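Local coordinates for regulatory protein SdiA (Escherichia coli, PDB 4LFU) that activates transcription of the ftsQAZ cell-division genes and, in response to the acyl-homoserine lactone autoinducer AI-1, of ydiV, at residues Leu188-Glu193 against Ala201-Ile206; Ala164-Arg167 against Val173-Pro176; Asp80-Pro85 against Leu93-Asp98. One frame throughout, in Å; residues are numbered along the deposited sequence.

How the contacts relate
From the N terminus the first contact met along the chain is contact 3, where the loop following helix 65-73 meets the end of edge strand 92-94 within the autoinducer-binding domain. Contact 2 comes next: the chain leaves helix 147-167, turns, and lays residues 173-176 beside the last turn of that helix, where the path to the DNA-binding region begins. Contact 1 then joins helices 182-192 and 197-204 of the HTH region. The three loops follow one another in series, neither nesting nor crossing. Their centres are well apart: about 25 Å between contacts 2 and 3, 30 Å between 1 and 2, and 44 Å between 1 and 3.

Contact 1: residues Leu188-Glu193 against Ala201-Ile206; sequences LRWTAE and AMILSI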
ATOM      1  N   LEU A 188       9.145  18.888  -8.169  1.00 28.71           N
ATOM      2  CA  LEU A 188       8.887  17.539  -8.658  1.00 27.14           C
ATOM      3  C   LEU A 188       7.402  17.283  -8.858  1.00 26.47           C
ATOM      4  O   LEU A 188       6.994  16.790  -9.902  1.00 25.74           O
ATOM      5  CB  LEU A 188       9.504  16.508  -7.726  1.00 26.46           C
ATOM      6  CG  LEU A 188       9.978  15.264  -8.477  1.00 27.00           C
ATOM      7  CD1 LEU A 188      10.933  15.626  -9.653  1.00 23.36           C
ATOM      8  CD2 LEU A 188      10.615  14.322  -7.473  1.00 22.62           C
ATOM      9  N   ARG A 189       6.601  17.669  -7.872  1.00 26.45           N
ATOM     10  CA  ARG A 189       5.133  17.589  -7.956  1.00 26.46           C
ATOM     11  C   ARG A 189       4.503  18.273  -9.155  1.00 26.62           C
ATOM     12  O   ARG A 189       3.573  17.728  -9.762  1.00 26.66           O
ATOM     13  CB  ARG A 189       4.487  18.093  -6.663  1.00 26.76           C
ATOM     14  CG  ARG A 189       4.690  17.135  -5.486  1.00 27.18           C
ATOM     15  CD  ARG A 189       3.736  17.472  -4.322  1.00 30.89           C
ATOM     16  NE  ARG A 189       4.039  18.788  -3.742  1.00 33.44           N
ATOM     17  CZ  ARG A 189       4.992  19.007  -2.839  1.00 33.98           C
ATOM     18  NH1 ARG A 189       5.748  18.004  -2.384  1.00 31.88           N
ATOM     19  NH2 ARG A 189       5.176  20.232  -2.378  1.00 33.26           N
ATOM     20  N   TRP A 190       4.991  19.465  -9.497  1.00 26.56           N
ATOM     21  CA  TRP A 190       4.495  20.184 -10.676  1.00 27.55           C
ATOM     22  C   TRP A 190       4.961  19.505 -11.960  1.00 27.41           C
ATOM     23  O   TRP A 190       4.252  19.537 -12.977  1.00 27.07           O
ATOM     24  CB  TRP A 190       4.878  21.694 -10.655  1.00 27.92           C
ATOM     25  CG  TRP A 190       4.096  22.468  -9.645  1.00 28.05           C
ATOM     26  CD1 TRP A 190       4.552  22.929  -8.446  1.00 29.58           C
ATOM     27  CD2 TRP A 190       2.701  22.828  -9.709  1.00 29.04           C
ATOM     28  NE1 TRP A 190       3.540  23.561  -7.761  1.00 30.17           N
ATOM     29  CE2 TRP A 190       2.394  23.512  -8.508  1.00 29.81           C
ATOM     30  CE3 TRP A 190       1.685  22.643 -10.665  1.00 28.52           C
ATOM     31  CZ2 TRP A 190       1.114  24.017  -8.235  1.00 30.16           C
ATOM     32  CZ3 TRP A 190       0.408  23.143 -10.397  1.00 29.08           C
ATOM     33  CH2 TRP A 190       0.132  23.820  -9.188  1.00 29.45           C
ATOM     34  N   THR A 191       6.150  18.904 -11.900  1.00 27.66           N
ATOM     35  CA  THR A 191       6.690  18.104 -13.013  1.00 28.39           C
ATOM     36  C   THR A 191       5.793  16.884 -13.341  1.00 28.74           C
ATOM     37  O   THR A 191       5.427  16.638 -14.509  1.00 28.83           O
ATOM     38  CB  THR A 191       8.153  17.696 -12.717  1.00 28.59           C
ATOM     39  OG1 THR A 191       8.929  18.890 -12.606  1.00 27.91           O
ATOM     40  CG2 THR A 191       8.748  16.798 -13.842  1.00 26.16           C
ATOM     41  N   ALA A 192       5.416  16.168 -12.289  1.00 28.98           N
ATOM     42  CA  ALA A 192       4.566  14.995 -12.384  1.00 29.77           C
ATOM     43  C   ALA A 192       3.156  15.325 -12.874  1.00 30.84           C
ATOM     44  O   ALA A 192       2.448  14.437 -13.342  1.00 31.03           O
ATOM     45  CB  ALA A 192       4.525  14.291 -11.029  1.00 29.91           C
ATOM     46  N   GLU A 193       2.758  16.600 -12.763  1.00 31.81           N
ATOM     47  CA  GLU A 193       1.446  17.076 -13.213  1.00 32.69           C
ATOM     48  C   GLU A 193       1.468  17.519 -14.663  1.00 32.92           C
ATOM     49  O   GLU A 193       0.432  17.900 -15.211  1.00 33.11           O
ATOM     50  CB  GLU A 193       0.932  18.239 -12.356  1.00 32.63           C
ATOM     51  CG  GLU A 193       0.393  17.847 -10.981  1.00 35.41           C
ATOM     52  CD  GLU A 193      -0.805  16.903 -11.033  1.00 38.88           C
ATOM     53  OE1 GLU A 193      -1.497  16.768 -12.067  1.00 40.02           O
ATOM     54  OE2 GLU A 193      -1.057  16.260 -10.011  1.00 43.68           O
ATOM     55  N   ALA A 201       7.966  28.015 -13.298  1.00 36.50           N
ATOM     56  CA  ALA A 201       8.560  29.317 -12.971  1.00 37.61           C
ATOM     57  C   ALA A 201       7.476  30.361 -12.645  1.00 38.65           C
ATOM     58  O   ALA A 201       7.601  31.106 -11.674  1.00 38.93           O
ATOM     59  CB  ALA A 201       9.462  29.798 -14.109  1.00 37.09           C
ATOM     60  N   MET A 202       6.407  30.387 -13.442  1.00 39.78           N
ATOM     61  CA  MET A 202       5.256  31.267 -13.190  1.00 40.92           C
ATOM     62  C   MET A 202       4.466  30.879 -11.931  1.00 40.71           C
ATOM     63  O   MET A 202       4.152  31.739 -11.094  1.00 40.89           O
ATOM     64  CB  MET A 202       4.329  31.315 -14.411  1.00 41.73           C
ATOM     65  CG  MET A 202       4.966  31.888 -15.682  1.00 46.41           C
ATOM     66  SD  MET A 202       5.669  33.573 -15.527  1.00 56.06           S
ATOM     67  CE  MET A 202       4.263  34.533 -14.905  1.00 55.08           C
ATOM     68  N   ILE A 203       4.163  29.588 -11.782  1.00 40.28           N
ATOM     69  CA  ILE A 203       3.483  29.076 -10.577  1.00 39.74           C
ATOM     70  C   ILE A 203       4.178  29.508  -9.291  1.00 38.86           C
ATOM     71  O   ILE A 203       3.529  29.937  -8.340  1.00 38.94           O
ATOM     72  CB  ILE A 203       3.404  27.510 -10.546  1.00 39.79           C
ATOM     73  CG1 ILE A 203       2.903  26.929 -11.880  1.00 40.41           C
ATOM     74  CG2 ILE A 203       2.619  27.008  -9.296  1.00 39.40           C
ATOM     75  CD1 ILE A 203       1.424  26.886 -12.060  1.00 42.55           C
ATOM     76  N   LEU A 204       5.495  29.342  -9.256  1.00 38.50           N
ATOM     77  CA  LEU A 204       6.293  29.589  -8.037  1.00 37.86           C
ATOM     78  C   LEU A 204       6.950  30.979  -7.971  1.00 38.17           C
ATOM     79  O   LEU A 204       7.602  31.303  -6.984  1.00 38.53           O
ATOM     80  CB  LEU A 204       7.357  28.490  -7.849  1.00 36.48           C
ATOM     81  CG  LEU A 204       6.881  27.034  -7.812  1.00 35.58           C
ATOM     82  CD1 LEU A 204       8.062  26.066  -7.787  1.00 33.16           C
ATOM     83  CD2 LEU A 204       5.939  26.781  -6.642  1.00 33.61           C
ATOM     84  N   SER A 205       6.784  31.787  -9.014  1.00 38.78           N
ATOM     85  CA  SER A 205       7.386  33.130  -9.075  1.00 39.56           C
ATOM     86  C   SER A 205       8.919  33.099  -8.936  1.00 39.48           C
ATOM     87  O   SER A 205       9.507  33.874  -8.178  1.00 40.45           O
ATOM     88  CB  SER A 205       6.752  34.058  -8.015  1.00 40.12           C
ATOM     89  OG  SER A 205       5.340  34.093  -8.158  1.00 40.56           O
ATOM     90  N   ILE A 206       9.549  32.170  -9.654  1.00 38.75           N
ATOM     91  CA  ILE A 206      11.009  32.062  -9.737  1.00 37.07           C
ATOM     92  C   ILE A 206      11.399  32.005 -11.224  1.00 36.47           C
ATOM     93  O   ILE A 206      10.541  31.999 -12.088  1.00 36.44           O
ATOM     94  CB  ILE A 206      11.542  30.822  -8.965  1.00 37.29           C
ATOM     95  CG1 ILE A 206      10.720  29.567  -9.336  1.00 36.69           C
ATOM     96  CG2 ILE A 206      11.546  31.093  -7.466  1.00 35.96           C
ATOM     97  CD1 ILE A 206      11.243  28.257  -8.785  1.00 36.54           C
TER
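Trp190 lays one face of its indole against the CG2 methyl of Ile203. The methyl stands 3.4 Å above the ring plane, displaced from the middle toward the rim. Its closest atom there is Trp190 CZ2, at 3.5 Å from Ile203 CG2. Measured against the six-membered ring, CG2 lies 28° off the normal, a geometry that qualifies as a CH-pi contact. The two side chains reach for each other from opposite directions, each CB already pointing across the gap. In Trp190 the ring carbon CG lies anti to the carbonyl carbon (chi1 -72°), and from there the indole presents one face to Ile203. Ile203 offers its gamma methyl and turns the longer CG1 branch beside its own backbone N.

Leu204 approaches the same indole obliquely and more loosely: its CD2 comes to 4.2 Å from Trp190 NE1. Leu204 also packs on Glu186 and Ile187, so that Ile203 and Leu204 both lie against helix 182-192.

These are the first two helices of the LuxR-type DNA-binding domain, and helix 197-204 opens the predicted helix-turn-helix motif. Across the two segments no CA atoms come nearer than 8.9 Å, the distance from Trp190 CA to Ile203 CA, leaving side chains to fill the gap. Helix 197-204 closes with a Schellman motif: Ser205 takes a positive phi of 58°, and Ile206 N donates a hydrogen bond to Ala201 O at 3.0 Å, while the bond from Ser205 N to Met202 O is weak.

Trp190 also touches Ile200 and Lys195 of its own chain, and Thr53 of the second subunit. Close by in the chain, Glu193 OE1 hydrogen-bonds Tyr233 OH of that subunit, which places this end of helix 182-192 at the dimer contact.

Contact 2: residues Ala164-Arg167 against Val173-Pro176; sequences ALMR and VMTP
The backbone of residues 173-176, which has no regular structure, passes close to the end of helix 147-167, with Met166 CA and Val173 CA 6.1 Å apart. Val173 points its CB at the helix and delivers one branch, CG2, to the peptide between Leu165 and Met166. That methyl, Val173 CG2, lies 3.5 Å from Leu165 O and 3.6 Å from Met166 N. It also touches side-chain carbon on both residues: Leu165 CB and Met166 CG are each 3.8 Å from Val173 CG2. With CG1 at a chi1 of -82°, the other branch, CG2, falls between the backbone N and the carbonyl carbon of Val173 and faces the helix.

Met174 doubles back, bent at chi2 and chi3, and brings its sulfur to Met166, where Met174 SD lies 3.7 Å from Met166 O. The Met166 side chain sets off across Val173 at a slant, with CG as its point of touch.

Around the pair, Leu165 packs on Val26 and Tyr27 of helix 23-36 and Val173 on Val46 of strand 41-47, while Val173 O accepts a hydrogen bond from Asn127 ND2. The contact thus seats the start of the path to the DNA-binding region on the autoinducer-binding domain. Across the two segments themselves there is no hydrogen bond or ion pair, so the fit depends on van der Waals contact of methyl and sulfur with the backbone and first side-chain carbons of the helix end.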
ATOM      1  N   ALA A 164      10.040  -4.205  10.829  1.00 31.89           N
ATOM      2  CA  ALA A 164      11.341  -4.274  11.498  1.00 31.52           C
ATOM      3  C   ALA A 164      12.485  -4.094  10.512  1.00 31.64           C
ATOM      4  O   ALA A 164      13.371  -3.271  10.725  1.00 31.88           O
ATOM      5  CB  ALA A 164      11.498  -5.584  12.261  1.00 31.87           C
ATOM      6  N   LEU A 165      12.481  -4.852   9.422  1.00 31.93           N
ATOM      7  CA  LEU A 165      13.559  -4.730   8.427  1.00 32.16           C
ATOM      8  C   LEU A 165      13.628  -3.358   7.747  1.00 32.40           C
ATOM      9  O   LEU A 165      14.692  -2.941   7.322  1.00 31.92           O
ATOM     10  CB  LEU A 165      13.480  -5.860   7.379  1.00 31.81           C
ATOM     11  CG  LEU A 165      13.741  -7.287   7.890  1.00 30.96           C
ATOM     12  CD1 LEU A 165      13.074  -8.320   6.992  1.00 30.80           C
ATOM     13  CD2 LEU A 165      15.223  -7.563   8.014  1.00 29.73           C
ATOM     14  N   MET A 166      12.486  -2.682   7.619  1.00 33.85           N
ATOM     15  CA  MET A 166      12.454  -1.306   7.120  1.00 35.65           C
ATOM     16  C   MET A 166      13.093  -0.350   8.120  1.00 35.88           C
ATOM     17  O   MET A 166      13.904   0.485   7.732  1.00 35.73           O
ATOM     18  CB  MET A 166      11.032  -0.856   6.777  1.00 35.34           C
ATOM     19  CG  MET A 166      10.636  -1.156   5.326  1.00 37.19           C
ATOM     20  SD  MET A 166       9.027  -0.485   4.871  1.00 38.94           S
ATOM     21  CE  MET A 166       9.475   1.125   4.229  1.00 36.55           C
ATOM     22  N   ARG A 167      12.731  -0.501   9.399  1.00 36.70           N
ATOM     23  CA  ARG A 167      13.337   0.252  10.505  1.00 38.48           C
ATOM     24  C   ARG A 167      14.854   0.067  10.575  1.00 38.08           C
ATOM     25  O   ARG A 167      15.569   1.021  10.820  1.00 38.21           O
ATOM     26  CB  ARG A 167      12.695  -0.146  11.846  1.00 38.73           C
ATOM     27  CG  ARG A 167      13.508   0.267  13.071  1.00 40.09           C
ATOM     28  CD  ARG A 167      12.711   0.108  14.373  1.00 40.29           C
ATOM     29  NE  ARG A 167      12.404  -1.289  14.693  1.00 44.80           N
ATOM     30  CZ  ARG A 167      13.294  -2.174  15.141  1.00 45.19           C
ATOM     31  NH1 ARG A 167      14.559  -1.820  15.318  1.00 45.40           N
ATOM     32  NH2 ARG A 167      12.918  -3.419  15.404  1.00 46.07           N
ATOM     33  N   VAL A 173      14.290  -4.727   1.764  1.00 31.10           N
ATOM     34  CA  VAL A 173      13.078  -3.912   1.669  1.00 31.36           C
ATOM     35  C   VAL A 173      13.246  -2.453   1.205  1.00 31.92           C
ATOM     36  O   VAL A 173      12.256  -1.820   0.830  1.00 31.83           O
ATOM     37  CB  VAL A 173      12.286  -3.887   3.003  1.00 31.18           C
ATOM     38  CG1 VAL A 173      11.444  -5.095   3.144  1.00 31.39           C
ATOM     39  CG2 VAL A 173      13.217  -3.735   4.203  1.00 30.81           C
ATOM     40  N   MET A 174      14.460  -1.910   1.248  1.00 32.42           N
ATOM     41  CA  MET A 174      14.670  -0.482   0.934  1.00 33.51           C
ATOM     42  C   MET A 174      14.761  -0.148  -0.563  1.00 34.30           C
ATOM     43  O   MET A 174      15.465  -0.815  -1.328  1.00 33.59           O
ATOM     44  CB  MET A 174      15.892   0.120   1.667  1.00 33.39           C
ATOM     45  CG  MET A 174      15.867   0.086   3.196  1.00 33.74           C
ATOM     46  SD  MET A 174      14.340   0.502   4.074  1.00 39.84           S
ATOM     47  CE  MET A 174      14.216   2.283   3.823  1.00 40.51           C
ATOM     48  N   THR A 175      14.055   0.922  -0.941  1.00 35.50           N
ATOM     49  CA  THR A 175      14.048   1.449  -2.311  1.00 36.81           C
ATOM     50  C   THR A 175      15.134   2.538  -2.404  1.00 37.32           C
ATOM     51  O   THR A 175      15.647   2.946  -1.369  1.00 37.18           O
ATOM     52  CB  THR A 175      12.628   1.970  -2.704  1.00 37.06           C
ATOM     53  OG1 THR A 175      12.077   2.769  -1.637  1.00 39.34           O
ATOM     54  CG2 THR A 175      11.701   0.805  -2.949  1.00 36.72           C
ATOM     55  N   PRO A 176      15.525   2.972  -3.635  1.00 38.07           N
ATOM     56  CA  PRO A 176      16.565   4.003  -3.761  1.00 38.26           C
ATOM     57  C   PRO A 176      16.257   5.243  -2.918  1.00 38.89           C
ATOM     58  O   PRO A 176      15.100   5.692  -2.855  1.00 38.43           O
ATOM     59  CB  PRO A 176      16.520   4.363  -5.250  1.00 38.34           C
ATOM     60  CG  PRO A 176      16.058   3.130  -5.906  1.00 37.73           C
ATOM     61  CD  PRO A 176      15.040   2.551  -4.966  1.00 37.93           C
TER

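Contact 3: residues Asp80-Pro85 against Leu93-Asp98; sequences DPVLNP and LMWNDD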
ATOM      1  N   ASP A  80       6.282 -18.212 -11.245  1.00 28.93           N
ATOM      2  CA  ASP A  80       5.933 -18.523  -9.852  1.00 29.47           C
ATOM      3  C   ASP A  80       4.640 -17.833  -9.401  1.00 30.03           C
ATOM      4  O   ASP A  80       4.626 -16.625  -9.175  1.00 30.42           O
ATOM      5  CB  ASP A  80       7.084 -18.206  -8.911  1.00 29.29           C
ATOM      6  CG  ASP A  80       6.855 -18.723  -7.508  1.00 30.08           C
ATOM      7  OD1 ASP A  80       7.771 -18.600  -6.667  1.00 31.60           O
ATOM      8  OD2 ASP A  80       5.769 -19.253  -7.226  1.00 30.84           O
ATOM      9  N   PRO A  81       3.560 -18.626  -9.222  1.00 30.22           N
ATOM     10  CA  PRO A  81       2.221 -18.069  -8.979  1.00 30.29           C
ATOM     11  C   PRO A  81       2.038 -17.569  -7.549  1.00 30.19           C
ATOM     12  O   PRO A  81       1.105 -16.816  -7.252  1.00 30.12           O
ATOM     13  CB  PRO A  81       1.299 -19.259  -9.253  1.00 30.59           C
ATOM     14  CG  PRO A  81       2.158 -20.480  -9.013  1.00 30.08           C
ATOM     15  CD  PRO A  81       3.570 -20.106  -9.209  1.00 29.48           C
ATOM     16  N   VAL A  82       2.946 -17.985  -6.682  1.00 29.86           N
ATOM     17  CA  VAL A  82       2.920 -17.672  -5.260  1.00 29.79           C
ATOM     18  C   VAL A  82       3.335 -16.198  -5.014  1.00 30.08           C
ATOM     19  O   VAL A  82       3.136 -15.658  -3.919  1.00 30.27           O
ATOM     20  CB  VAL A  82       3.793 -18.752  -4.529  1.00 30.19           C
ATOM     21  CG1 VAL A  82       4.493 -18.245  -3.309  1.00 29.41           C
ATOM     22  CG2 VAL A  82       2.958 -20.021  -4.274  1.00 29.58           C
ATOM     23  N   LEU A  83       3.870 -15.560  -6.058  1.00 29.42           N
ATOM     24  CA  LEU A  83       4.394 -14.189  -6.014  1.00 30.08           C
ATOM     25  C   LEU A  83       3.553 -13.231  -6.869  1.00 30.20           C
ATOM     26  O   LEU A  83       4.009 -12.163  -7.286  1.00 29.53           O
ATOM     27  CB  LEU A  83       5.859 -14.190  -6.479  1.00 29.59           C
ATOM     28  CG  LEU A  83       7.030 -14.319  -5.498  1.00 30.49           C
ATOM     29  CD1 LEU A  83       6.702 -14.834  -4.079  1.00 30.85           C
ATOM     30  CD2 LEU A  83       8.161 -15.117  -6.106  1.00 31.49           C
ATOM     31  N   ASN A  84       2.334 -13.664  -7.152  1.00 30.47           N
ATOM     32  CA  ASN A  84       1.406 -12.916  -7.938  1.00 32.04           C
ATOM     33  C   ASN A  84       0.227 -12.565  -7.031  1.00 32.70           C
ATOM     34  O   ASN A  84      -0.562 -13.439  -6.669  1.00 33.18           O
ATOM     35  CB  ASN A  84       0.966 -13.736  -9.163  1.00 32.20           C
ATOM     36  CG  ASN A  84      -0.070 -13.019 -10.021  1.00 33.15           C
ATOM     37  OD1 ASN A  84      -0.379 -11.836  -9.813  1.00 34.87           O
ATOM     38  ND2 ASN A  84      -0.634 -13.744 -10.980  1.00 33.32           N
ATOM     39  N   PRO A  85       0.120 -11.280  -6.651  1.00 33.54           N
ATOM     40  CA  PRO A  85      -0.946 -10.766  -5.777  1.00 34.47           C
ATOM     41  C   PRO A  85      -2.396 -10.991  -6.285  1.00 35.47           C
ATOM     42  O   PRO A  85      -3.312 -11.108  -5.479  1.00 35.77           O
ATOM     43  CB  PRO A  85      -0.611  -9.273  -5.667  1.00 34.15           C
ATOM     44  CG  PRO A  85       0.234  -8.974  -6.822  1.00 33.31           C
ATOM     45  CD  PRO A  85       1.046 -10.204  -7.056  1.00 33.23           C
ATOM     46  N   LEU A  93      -2.912 -16.860   0.747  1.00 30.53           N
ATOM     47  CA  LEU A  93      -2.904 -17.892  -0.289  1.00 31.17           C
ATOM     48  C   LEU A  93      -2.437 -19.259   0.241  1.00 31.89           C
ATOM     49  O   LEU A  93      -1.253 -19.477   0.504  1.00 31.87           O
ATOM     50  CB  LEU A  93      -2.057 -17.461  -1.491  1.00 31.28           C
ATOM     51  CG  LEU A  93      -1.882 -18.429  -2.677  1.00 31.23           C
ATOM     52  CD1 LEU A  93      -3.224 -18.803  -3.347  1.00 31.23           C
ATOM     53  CD2 LEU A  93      -0.907 -17.819  -3.685  1.00 31.16           C
ATOM     54  N   MET A  94      -3.394 -20.162   0.415  1.00 32.60           N
ATOM     55  CA  MET A  94      -3.112 -21.551   0.749  1.00 33.24           C
ATOM     56  C   MET A  94      -2.764 -22.224  -0.574  1.00 32.41           C
ATOM     57  O   MET A  94      -3.521 -22.080  -1.526  1.00 32.90           O
ATOM     58  CB  MET A  94      -4.355 -22.194   1.392  1.00 34.12           C
ATOM     59  CG  MET A  94      -4.159 -23.655   1.833  1.00 36.73           C
ATOM     60  SD  MET A  94      -3.166 -23.739   3.319  1.00 41.28           S
ATOM     61  CE  MET A  94      -2.101 -25.114   2.935  1.00 40.34           C
ATOM     62  N   TRP A  95      -1.630 -22.923  -0.658  1.00 31.60           N
ATOM     63  CA  TRP A  95      -1.233 -23.564  -1.945  1.00 31.62           C
ATOM     64  C   TRP A  95      -2.141 -24.737  -2.303  1.00 31.74           C
ATOM     65  O   TRP A  95      -2.544 -25.516  -1.435  1.00 31.87           O
ATOM     66  CB  TRP A  95       0.234 -24.027  -1.989  1.00 29.91           C
ATOM     67  CG  TRP A  95       1.247 -22.967  -1.656  1.00 29.56           C
ATOM     68  CD1 TRP A  95       1.017 -21.619  -1.461  1.00 27.77           C
ATOM     69  CD2 TRP A  95       2.661 -23.159  -1.487  1.00 26.87           C
ATOM     70  NE1 TRP A  95       2.196 -20.986  -1.161  1.00 27.62           N
ATOM     71  CE2 TRP A  95       3.219 -21.900  -1.171  1.00 26.89           C
ATOM     72  CE3 TRP A  95       3.502 -24.277  -1.550  1.00 28.56           C
ATOM     73  CZ2 TRP A  95       4.583 -21.720  -0.939  1.00 27.41           C
ATOM     74  CZ3 TRP A  95       4.864 -24.106  -1.295  1.00 28.73           C
ATOM     75  CH2 TRP A  95       5.388 -22.829  -1.004  1.00 28.61           C
ATOM     76  N   ASN A  96      -2.481 -24.822  -3.579  1.00 32.63           N
ATOM     77  CA  ASN A  96      -3.246 -25.942  -4.123  1.00 34.82           C
ATOM     78  C   ASN A  96      -2.694 -26.285  -5.484  1.00 34.96           C
ATOM     79  O   ASN A  96      -1.917 -25.511  -6.031  1.00 34.73           O
ATOM     80  CB  ASN A  96      -4.752 -25.643  -4.204  1.00 35.01           C
ATOM     81  CG  ASN A  96      -5.077 -24.438  -5.076  1.00 37.19           C
ATOM     82  OD1 ASN A  96      -4.812 -24.414  -6.281  1.00 39.42           O
ATOM     83  ND2 ASN A  96      -5.674 -23.430  -4.464  1.00 41.32           N
ATOM     84  N   ASP A  97      -3.096 -27.431  -6.032  1.00 35.91           N
ATOM     85  CA  ASP A  97      -2.586 -27.865  -7.333  1.00 36.62           C
ATOM     86  C   ASP A  97      -2.973 -26.957  -8.479  1.00 36.62           C
ATOM     87  O   ASP A  97      -2.145 -26.691  -9.344  1.00 36.66           O
ATOM     88  CB  ASP A  97      -2.968 -29.312  -7.625  1.00 37.42           C
ATOM     89  CG  ASP A  97      -2.202 -30.285  -6.768  1.00 38.74           C
ATOM     90  OD1 ASP A  97      -1.090 -29.932  -6.340  1.00 41.50           O
ATOM     91  OD2 ASP A  97      -2.706 -31.397  -6.509  1.00 44.29           O
ATOM     92  N   ASP A  98      -4.204 -26.448  -8.466  1.00 37.00           N
ATOM     93  CA  ASP A  98      -4.700 -25.558  -9.548  1.00 37.44           C
ATOM     94  C   ASP A  98      -3.850 -24.319  -9.728  1.00 36.17           C
ATOM     95  O   ASP A  98      -3.739 -23.817 -10.831  1.00 36.10           O
ATOM     96  CB  ASP A  98      -6.168 -25.149  -9.327  1.00 38.06           C
ATOM     97  CG  ASP A  98      -7.063 -26.342  -9.019  1.00 41.65           C
ATOM     98  OD1 ASP A  98      -6.926 -26.914  -7.898  1.00 45.58           O
ATOM     99  OD2 ASP A  98      -7.878 -26.712  -9.897  1.00 42.67           O
TER
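The indole of Trp95 carries the CG2 methyl of Val82 over one face, 3.3 Å above its plane and shifted toward the rim. Trp95 NE1 is the nearest ring atom, 3.3 Å from Val82 CG2, but this is a methyl over the ring; the N-H itself is spent on Thr120 OG1, a hydrogen bond to strand 117-124. CG2 lies 3.7 Å from the centroid of the five-membered ring and 26° off its normal, a CH-pi contact. Val82 and Trp95 cross at about a right angle. Elsewhere the indole packs on Ser134 and Ser136 of strand 130-137.

Leu93 supplies the second patch. Its CD2 reaches 4.1 Å from Val82 CA and 4.2 Å from Pro81 O.

This is the autoinducer-binding domain, whose five-stranded antiparallel sheet ends on this side in strand 92-94; Leu93 and Trp95 pair by backbone bonds with Thr120 and Gly118 of the adjacent strand. Residues 80-85 lie over it as a loop with a short 3-10 segment at Pro81-Val82, over which Asp80 makes an Asx turn: Val82 N donates to Asp80 OD2 at 3.1 Å with an N-H...O angle of 157°, arriving from above the carboxylate plane.

The other oxygen, Asp80 OD1, is hydrogen-bonded to Tyr71 OH and also to a bound tetraethylene glycol, probably from the crystallisation liquor. The nearest atoms of the Trp95 side chain and a bound tetraethylene glycol are about 4 Å apart, a place consistent with the autoinducer pocket of LuxR-type receptors.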